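PDB 2PH0: heme utilization cystosolic carrier protein HutX from Pectobacterium carotovorum, which probably carries heme in the cytosol as part of bacterial heme uptake and use. Local coordinates for residues D49-T54 and I108-R113; D53-W58 and V123-A128. All coordinates share one frame; numbering follows the deposited sequence.

Contact 1: D49-T54 and I108-R113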
ATOM      1  N   ASP B  49     -15.097  10.902  -2.657  1.00 22.58           N
ATOM      2  CA  ASP B  49     -16.131   9.939  -3.013  1.00 22.76           C
ATOM      3  C   ASP B  49     -16.570  10.050  -4.466  1.00 21.52           C
ATOM      4  O   ASP B  49     -16.819   9.043  -5.133  1.00 25.81           O
ATOM      5  CB  ASP B  49     -17.341  10.103  -2.088  1.00 26.06           C
ATOM      6  CG  ASP B  49     -16.964  10.013  -0.626  1.00 29.44           C
ATOM      7  OD1 ASP B  49     -16.141   9.133  -0.283  1.00 27.52           O
ATOM      8  OD2 ASP B  49     -17.487  10.814   0.178  1.00 46.47           O
ATOM      9  N   GLN B  50     -16.683  11.282  -4.944  1.00 21.72           N
ATOM     10  CA  GLN B  50     -17.081  11.533  -6.317  1.00 26.65           C
ATOM     11  C   GLN B  50     -16.032  10.921  -7.239  1.00 25.07           C
ATOM     12  O   GLN B  50     -16.355  10.234  -8.209  1.00 26.14           O
ATOM     13  CB  GLN B  50     -17.161  13.039  -6.558  1.00 27.24           C
ATOM     14  CG  GLN B  50     -17.705  13.432  -7.918  1.00 38.58           C
ATOM     15  CD  GLN B  50     -17.731  14.934  -8.104  1.00 45.50           C
ATOM     16  OE1 GLN B  50     -18.198  15.665  -7.232  1.00 47.64           O
ATOM     17  NE2 GLN B  50     -17.233  15.403  -9.243  1.00 44.63           N
ATOM     18  N   VAL B  51     -14.771  11.176  -6.916  1.00 20.66           N
ATOM     19  CA  VAL B  51     -13.658  10.663  -7.705  1.00 16.82           C
ATOM     20  C   VAL B  51     -13.555   9.141  -7.678  1.00 19.67           C
ATOM     21  O   VAL B  51     -13.476   8.502  -8.720  1.00 17.16           O
ATOM     22  CB  VAL B  51     -12.327  11.287  -7.222  1.00 13.22           C
ATOM     23  CG1 VAL B  51     -11.127  10.565  -7.860  1.00 16.72           C
ATOM     24  CG2 VAL B  51     -12.309  12.766  -7.563  1.00 17.22           C
ATOM     25  N   TRP B  52     -13.568   8.550  -6.488  1.00 19.93           N
ATOM     26  CA  TRP B  52     -13.458   7.104  -6.381  1.00 20.91           C
ATOM     27  C   TRP B  52     -14.600   6.360  -7.073  1.00 20.11           C
ATOM     28  O   TRP B  52     -14.361   5.411  -7.818  1.00 20.03           O
ATOM     29  CB  TRP B  52     -13.383   6.689  -4.908  1.00 22.01           C
ATOM     30  CG  TRP B  52     -13.112   5.234  -4.722  1.00 19.45           C
ATOM     31  CD1 TRP B  52     -14.017   4.215  -4.794  1.00 22.96           C
ATOM     32  CD2 TRP B  52     -11.840   4.625  -4.482  1.00 23.60           C
ATOM     33  NE1 TRP B  52     -13.385   3.007  -4.615  1.00 20.71           N
ATOM     34  CE2 TRP B  52     -12.048   3.231  -4.420  1.00 22.68           C
ATOM     35  CE3 TRP B  52     -10.539   5.123  -4.314  1.00 25.38           C
ATOM     36  CZ2 TRP B  52     -11.007   2.326  -4.197  1.00 22.86           C
ATOM     37  CZ3 TRP B  52      -9.504   4.219  -4.091  1.00 18.53           C
ATOM     38  CH2 TRP B  52      -9.745   2.838  -4.035  1.00 30.46           C
ATOM     39  N   ASP B  53     -15.837   6.781  -6.825  1.00 24.74           N
ATOM     40  CA  ASP B  53     -16.990   6.126  -7.439  1.00 25.89           C
ATOM     41  C   ASP B  53     -16.885   6.127  -8.960  1.00 25.70           C
ATOM     42  O   ASP B  53     -17.197   5.132  -9.611  1.00 25.91           O
ATOM     43  CB  ASP B  53     -18.295   6.810  -7.014  1.00 30.34           C
ATOM     44  CG  ASP B  53     -18.680   6.488  -5.582  1.00 35.80           C
ATOM     45  OD1 ASP B  53     -18.701   5.290  -5.233  1.00 41.90           O
ATOM     46  OD2 ASP B  53     -18.971   7.425  -4.810  1.00 37.57           O
ATOM     47  N   THR B  54     -16.433   7.248  -9.515  1.00 27.99           N
ATOM     48  CA  THR B  54     -16.284   7.377 -10.962  1.00 24.36           C
ATOM     49  C   THR B  54     -15.218   6.429 -11.515  1.00 21.97           C
ATOM     50  O   THR B  54     -15.473   5.686 -12.465  1.00 21.26           O
ATOM     51  CB  THR B  54     -15.917   8.816 -11.346  1.00 25.72           C
ATOM     52  OG1 THR B  54     -16.905   9.710 -10.826  1.00 23.78           O
ATOM     53  CG2 THR B  54     -15.860   8.966 -12.859  1.00 25.56           C
ATOM     54  N   ILE B 108      -6.235  15.996  -4.299  1.00 14.88           N
ATOM     55  CA  ILE B 108      -6.326  14.990  -5.346  1.00 16.01           C
ATOM     56  C   ILE B 108      -5.748  15.628  -6.599  1.00 17.54           C
ATOM     57  O   ILE B 108      -6.023  16.793  -6.894  1.00 17.62           O
ATOM     58  CB  ILE B 108      -7.784  14.558  -5.608  1.00 14.09           C
ATOM     59  CG1 ILE B 108      -8.380  13.931  -4.341  1.00 19.38           C
ATOM     60  CG2 ILE B 108      -7.830  13.546  -6.755  1.00 16.50           C
ATOM     61  CD1 ILE B 108      -9.824  13.453  -4.489  1.00 17.72           C
ATOM     62  N   ALA B 109      -4.933  14.877  -7.327  1.00 14.71           N
ATOM     63  CA  ALA B 109      -4.332  15.415  -8.543  1.00 14.37           C
ATOM     64  C   ALA B 109      -4.504  14.482  -9.726  1.00 14.12           C
ATOM     65  O   ALA B 109      -4.359  13.259  -9.602  1.00 12.30           O
ATOM     66  CB  ALA B 109      -2.835  15.690  -8.318  1.00 10.56           C
ATOM     67  N   PHE B 110      -4.825  15.074 -10.875  1.00 11.06           N
ATOM     68  CA  PHE B 110      -4.973  14.344 -12.123  1.00 11.92           C
ATOM     69  C   PHE B 110      -3.739  14.767 -12.923  1.00 14.59           C
ATOM     70  O   PHE B 110      -3.608  15.919 -13.334  1.00 12.51           O
ATOM     71  CB  PHE B 110      -6.266  14.749 -12.835  1.00 14.85           C
ATOM     72  CG  PHE B 110      -7.513  14.229 -12.167  1.00 15.25           C
ATOM     73  CD1 PHE B 110      -8.014  14.831 -11.015  1.00 19.12           C
ATOM     74  CD2 PHE B 110      -8.179  13.127 -12.687  1.00 14.40           C
ATOM     75  CE1 PHE B 110      -9.170  14.333 -10.395  1.00 19.27           C
ATOM     76  CE2 PHE B 110      -9.331  12.624 -12.075  1.00 15.95           C
ATOM     77  CZ  PHE B 110      -9.824  13.232 -10.928  1.00 16.81           C
ATOM     78  N   ILE B 111      -2.827  13.823 -13.120  1.00 11.43           N
ATOM     79  CA  ILE B 111      -1.564  14.104 -13.787  1.00 12.23           C
ATOM     80  C   ILE B 111      -1.392  13.379 -15.105  1.00 17.50           C
ATOM     81  O   ILE B 111      -1.561  12.167 -15.177  1.00 13.78           O
ATOM     82  CB  ILE B 111      -0.387  13.694 -12.873  1.00 16.13           C
ATOM     83  CG1 ILE B 111      -0.549  14.334 -11.493  1.00 17.14           C
ATOM     84  CG2 ILE B 111       0.936  14.092 -13.501  1.00 14.89           C
ATOM     85  CD1 ILE B 111       0.478  13.872 -10.483  1.00 11.83           C
ATOM     86  N   GLU B 112      -1.047  14.129 -16.147  1.00 15.74           N
ATOM     87  CA  GLU B 112      -0.791  13.537 -17.450  1.00 13.85           C
ATOM     88  C   GLU B 112       0.641  13.945 -17.787  1.00 16.70           C
ATOM     89  O   GLU B 112       0.907  15.109 -18.071  1.00 19.80           O
ATOM     90  CB  GLU B 112      -1.777  14.068 -18.493  1.00 19.43           C
ATOM     91  CG  GLU B 112      -3.204  13.578 -18.274  1.00 16.68           C
ATOM     92  CD  GLU B 112      -4.190  14.071 -19.331  1.00 25.18           C
ATOM     93  OE1 GLU B 112      -4.552  15.267 -19.318  1.00 30.81           O
ATOM     94  OE2 GLU B 112      -4.603  13.255 -20.177  1.00 32.46           O
ATOM     95  N   ARG B 113       1.562  12.994 -17.713  1.00 15.51           N
ATOM     96  CA  ARG B 113       2.967  13.284 -17.992  1.00 21.05           C
ATOM     97  C   ARG B 113       3.683  12.046 -18.514  1.00 22.77           C
ATOM     98  O   ARG B 113       3.160  10.939 -18.449  1.00 22.15           O
ATOM     99  CB  ARG B 113       3.662  13.769 -16.712  1.00 19.90           C
ATOM    100  CG  ARG B 113       3.651  12.739 -15.586  1.00 26.70           C
ATOM    101  CD  ARG B 113       4.272  13.290 -14.311  1.00 34.16           C
ATOM    102  NE  ARG B 113       5.719  13.453 -14.417  1.00 23.48           N
ATOM    103  CZ  ARG B 113       6.605  12.517 -14.097  1.00 30.27           C
ATOM    104  NH1 ARG B 113       6.200  11.337 -13.641  1.00 22.99           N
ATOM    105  NH2 ARG B 113       7.899  12.761 -14.232  1.00 23.97           N
TER

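Contact 2: D53-W58 and V123-A128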
ATOM      1  N   ASP B  53     -15.837   6.781  -6.825  1.00 24.74           N
ATOM      2  CA  ASP B  53     -16.990   6.126  -7.439  1.00 25.89           C
ATOM      3  C   ASP B  53     -16.885   6.127  -8.960  1.00 25.70           C
ATOM      4  O   ASP B  53     -17.197   5.132  -9.611  1.00 25.91           O
ATOM      5  CB  ASP B  53     -18.295   6.810  -7.014  1.00 30.34           C
ATOM      6  CG  ASP B  53     -18.680   6.488  -5.582  1.00 35.80           C
ATOM      7  OD1 ASP B  53     -18.701   5.290  -5.233  1.00 41.90           O
ATOM      8  OD2 ASP B  53     -18.971   7.425  -4.810  1.00 37.57           O
ATOM      9  N   THR B  54     -16.433   7.248  -9.515  1.00 27.99           N
ATOM     10  CA  THR B  54     -16.284   7.377 -10.962  1.00 24.36           C
ATOM     11  C   THR B  54     -15.218   6.429 -11.515  1.00 21.97           C
ATOM     12  O   THR B  54     -15.473   5.686 -12.465  1.00 21.26           O
ATOM     13  CB  THR B  54     -15.917   8.816 -11.346  1.00 25.72           C
ATOM     14  OG1 THR B  54     -16.905   9.710 -10.826  1.00 23.78           O
ATOM     15  CG2 THR B  54     -15.860   8.966 -12.859  1.00 25.56           C
ATOM     16  N   ILE B  55     -14.031   6.438 -10.916  1.00 17.82           N
ATOM     17  CA  ILE B  55     -12.966   5.569 -11.396  1.00 14.70           C
ATOM     18  C   ILE B  55     -13.418   4.117 -11.311  1.00 18.01           C
ATOM     19  O   ILE B  55     -13.050   3.287 -12.149  1.00 18.28           O
ATOM     20  CB  ILE B  55     -11.654   5.768 -10.586  1.00 16.39           C
ATOM     21  CG1 ILE B  55     -11.209   7.228 -10.653  1.00 14.34           C
ATOM     22  CG2 ILE B  55     -10.549   4.867 -11.152  1.00 16.40           C
ATOM     23  CD1 ILE B  55     -10.071   7.581  -9.695  1.00 16.18           C
ATOM     24  N   ALA B  56     -14.258   3.821 -10.322  1.00 21.46           N
ATOM     25  CA  ALA B  56     -14.760   2.466 -10.133  1.00 21.14           C
ATOM     26  C   ALA B  56     -15.600   1.978 -11.318  1.00 24.72           C
ATOM     27  O   ALA B  56     -16.028   0.825 -11.345  1.00 26.98           O
ATOM     28  CB  ALA B  56     -15.573   2.390  -8.849  1.00 23.79           C
ATOM     29  N   THR B  57     -15.825   2.854 -12.293  1.00 23.83           N
ATOM     30  CA  THR B  57     -16.611   2.496 -13.477  1.00 27.66           C
ATOM     31  C   THR B  57     -15.755   2.481 -14.747  1.00 26.23           C
ATOM     32  O   THR B  57     -16.270   2.251 -15.839  1.00 25.85           O
ATOM     33  CB  THR B  57     -17.775   3.498 -13.721  1.00 27.81           C
ATOM     34  OG1 THR B  57     -17.248   4.769 -14.120  1.00 27.18           O
ATOM     35  CG2 THR B  57     -18.598   3.687 -12.462  1.00 24.39           C
ATOM     36  N   TRP B  58     -14.453   2.712 -14.598  1.00 24.56           N
ATOM     37  CA  TRP B  58     -13.536   2.765 -15.741  1.00 24.22           C
ATOM     38  C   TRP B  58     -12.910   1.455 -16.192  1.00 22.25           C
ATOM     39  O   TRP B  58     -12.123   1.444 -17.139  1.00 22.90           O
ATOM     40  CB  TRP B  58     -12.395   3.745 -15.459  1.00 20.19           C
ATOM     41  CG  TRP B  58     -12.817   5.162 -15.273  1.00 16.04           C
ATOM     42  CD1 TRP B  58     -14.072   5.671 -15.420  1.00 21.39           C
ATOM     43  CD2 TRP B  58     -11.984   6.254 -14.875  1.00 21.79           C
ATOM     44  NE1 TRP B  58     -14.076   7.010 -15.134  1.00 20.91           N
ATOM     45  CE2 TRP B  58     -12.805   7.396 -14.796  1.00 14.19           C
ATOM     46  CE3 TRP B  58     -10.619   6.377 -14.575  1.00 14.05           C
ATOM     47  CZ2 TRP B  58     -12.312   8.653 -14.427  1.00 18.85           C
ATOM     48  CZ3 TRP B  58     -10.124   7.622 -14.208  1.00 19.70           C
ATOM     49  CH2 TRP B  58     -10.972   8.747 -14.136  1.00 17.30           C
ATOM     50  N   VAL B 123      -4.167   9.396 -11.077  1.00 12.97           N
ATOM     51  CA  VAL B 123      -4.947  10.166 -10.128  1.00 11.68           C
ATOM     52  C   VAL B 123      -4.246   9.889  -8.812  1.00 16.89           C
ATOM     53  O   VAL B 123      -4.175   8.738  -8.371  1.00 13.56           O
ATOM     54  CB  VAL B 123      -6.399   9.689 -10.023  1.00 14.07           C
ATOM     55  CG1 VAL B 123      -7.135  10.559  -9.016  1.00 15.81           C
ATOM     56  CG2 VAL B 123      -7.075   9.759 -11.380  1.00 13.57           C
ATOM     57  N   VAL B 124      -3.705  10.933  -8.201  1.00 14.53           N
ATOM     58  CA  VAL B 124      -2.973  10.779  -6.947  1.00 15.23           C
ATOM     59  C   VAL B 124      -3.733  11.367  -5.764  1.00 12.98           C
ATOM     60  O   VAL B 124      -4.212  12.490  -5.825  1.00 15.10           O
ATOM     61  CB  VAL B 124      -1.595  11.449  -7.050  1.00 13.92           C
ATOM     62  CG1 VAL B 124      -0.776  11.150  -5.804  1.00 13.97           C
ATOM     63  CG2 VAL B 124      -0.862  10.940  -8.309  1.00 12.41           C
ATOM     64  N   PHE B 125      -3.835  10.592  -4.687  1.00 15.34           N
ATOM     65  CA  PHE B 125      -4.541  11.011  -3.476  1.00 14.13           C
ATOM     66  C   PHE B 125      -3.509  11.321  -2.398  1.00 15.80           C
ATOM     67  O   PHE B 125      -2.691  10.470  -2.054  1.00 16.77           O
ATOM     68  CB  PHE B 125      -5.491   9.891  -3.021  1.00 14.27           C
ATOM     69  CG  PHE B 125      -6.534   9.532  -4.049  1.00 14.38           C
ATOM     70  CD1 PHE B 125      -7.866   9.896  -3.862  1.00 14.85           C
ATOM     71  CD2 PHE B 125      -6.186   8.821  -5.197  1.00 13.92           C
ATOM     72  CE1 PHE B 125      -8.835   9.554  -4.804  1.00 25.15           C
ATOM     73  CE2 PHE B 125      -7.147   8.472  -6.144  1.00 17.74           C
ATOM     74  CZ  PHE B 125      -8.476   8.840  -5.945  1.00 16.52           C
ATOM     75  N   PHE B 126      -3.555  12.541  -1.871  1.00 12.67           N
ATOM     76  CA  PHE B 126      -2.599  13.018  -0.870  1.00 12.03           C
ATOM     77  C   PHE B 126      -3.189  13.258   0.517  1.00 11.62           C
ATOM     78  O   PHE B 126      -4.331  13.688   0.649  1.00 15.34           O
ATOM     79  CB  PHE B 126      -1.999  14.358  -1.314  1.00 14.64           C
ATOM     80  CG  PHE B 126      -1.342  14.332  -2.663  1.00 15.30           C
ATOM     81  CD1 PHE B 126       0.023  14.087  -2.782  1.00 20.45           C
ATOM     82  CD2 PHE B 126      -2.078  14.606  -3.810  1.00 19.07           C
ATOM     83  CE1 PHE B 126       0.651  14.123  -4.025  1.00 16.88           C
ATOM     84  CE2 PHE B 126      -1.455  14.641  -5.063  1.00 12.27           C
ATOM     85  CZ  PHE B 126      -0.091  14.401  -5.163  1.00 14.82           C
ATOM     86  N   ASN B 127      -2.384  13.013   1.548  1.00 16.11           N
ATOM     87  CA  ASN B 127      -2.822  13.264   2.916  1.00 21.71           C
ATOM     88  C   ASN B 127      -2.376  14.683   3.299  1.00 23.05           C
ATOM     89  O   ASN B 127      -1.819  15.411   2.471  1.00 21.32           O
ATOM     90  CB  ASN B 127      -2.233  12.227   3.893  1.00 18.24           C
ATOM     91  CG  ASN B 127      -0.714  12.207   3.902  1.00 22.51           C
ATOM     92  OD1 ASN B 127      -0.062  13.185   3.538  1.00 21.19           O
ATOM     93  ND2 ASN B 127      -0.142  11.091   4.347  1.00 20.44           N
ATOM     94  N   ALA B 128      -2.615  15.074   4.547  1.00 23.19           N
ATOM     95  CA  ALA B 128      -2.256  16.415   5.003  1.00 21.60           C
ATOM     96  C   ALA B 128      -0.763  16.709   4.962  1.00 23.23           C
ATOM     97  O   ALA B 128      -0.362  17.863   4.800  1.00 28.86           O
ATOM     98  CB  ALA B 128      -2.797  16.649   6.416  1.00 24.58           C
TER

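Contact 1: D49-T54 and I108-R113
Val51, on the inward side of helix 48-55, meets strand 107-115 through a single methyl. CG2 lies 4.0 Å from Ile108 CD1 and 4.2 Å from Phe110 CZ, so it sits between an aliphatic end and an aromatic one. With CG1 anti to the backbone N (chi1 169°), CG2 falls beside that nitrogen and is the branch that faces the strand. Ile108 answers with its long arm. CG1 stands beside its own backbone N and the chain then runs on fully extended (chi2 -179°), which carries CD1 out to the helix, and the isoleucine and the valine pass side by side, pointing opposite ways. Phe110, two residues on and on the same face of the sheet, presents its ring edge, the valine methyl lying near the ring plane by CZ and over neither face. The backbones stay well apart, with the CA atoms of Val51 and Ile108 8.8 Å from each other, as expected where a helix lies against one face of an antiparallel sheet, here the six-stranded sheet of this ChuX/HutX-family protein. All three residues are buried and the contact is wholly apolar. Leu161 touches both Val51 and Phe110, while Phe154 of helix 148-160 meets the Phe110 ring edge-to-face. Behind Val51, one helix carbonyl takes two bonds from the same residue. Thr54 OG1 donates to Gln50 O at 2.7 Å, with the donor tilted 23° from the carbonyl plane. Thr54 N gives the helical bond to the same oxygen at 3.3 Å from the opposite face of that plane. Farther round the helix, Trp52 NE1 bonds to Pro79 O and Asp49 OD1 to His83 NE2.

Contact 2: D53-W58 and V123-A128
Ile55 and Val123 meet end to end, with Ile55 CD1 4.1 Å from Val123 CG2. The same CD1 also lies 4.3 Å from Phe125 CZ, at the edge of that ring and near its plane. Ile55 gets there because CG1 sits beside the backbone N (chi1 -57°) and CD1 continues nearly straight from it, turning the longer branch to the sheet; on Val123 the branch beside the backbone N, CG2, does the touching. Around this trio, Ile136 of strand 132-137 touches both Ile55 and Phe125, and Phe134 stacks on the Phe125 ring. Behind Ile55, the indole of Trp58 is laid against the backbone, with Ile55 CA 3.7 Å above its plane and over its centre, and the carbonyl carbon of Thr54 nearer the rim. A type I beta turn from Ile55 to Trp58, closed by Trp58 N to Ile55 O at 2.9 Å, brings the indole back over the helix end. Thr57 OG1 donates to Thr54 O at 2.6 Å, in the carbonyl plane, tying the turn to the last helical residues. At the far end of 123-128, Asn127 ND2 bonds to Asp69 of the second subunit. The whole is a helix C-terminus, followed by a beta turn, packed on one face of an antiparallel sheet.

How the contacts relate
Contacts 1 and 2 are both buried and apolar, and both seat helix 48-55 on the same sheet, one turn apart: contact 1 uses its middle, contact 2 its C-terminal end. Their strands, 107-115 and 118-126, are antiparallel neighbours, joined by a probable hydrogen bond from Val124 N to Ala109 O. The two sets of side chains merge into one core, where Val51 CG1 packs on Phe125 CZ and Phe110 CE2 on Val123 CG2, each pair 3.7 Å apart. An edge-on phenylalanine is common to both; the aliphatic pairs differ, Val51 and Ile108 passing alongside, Ile55 and Val123 meeting end-on. Segment 123-128 alone runs from this core out to the subunit interface.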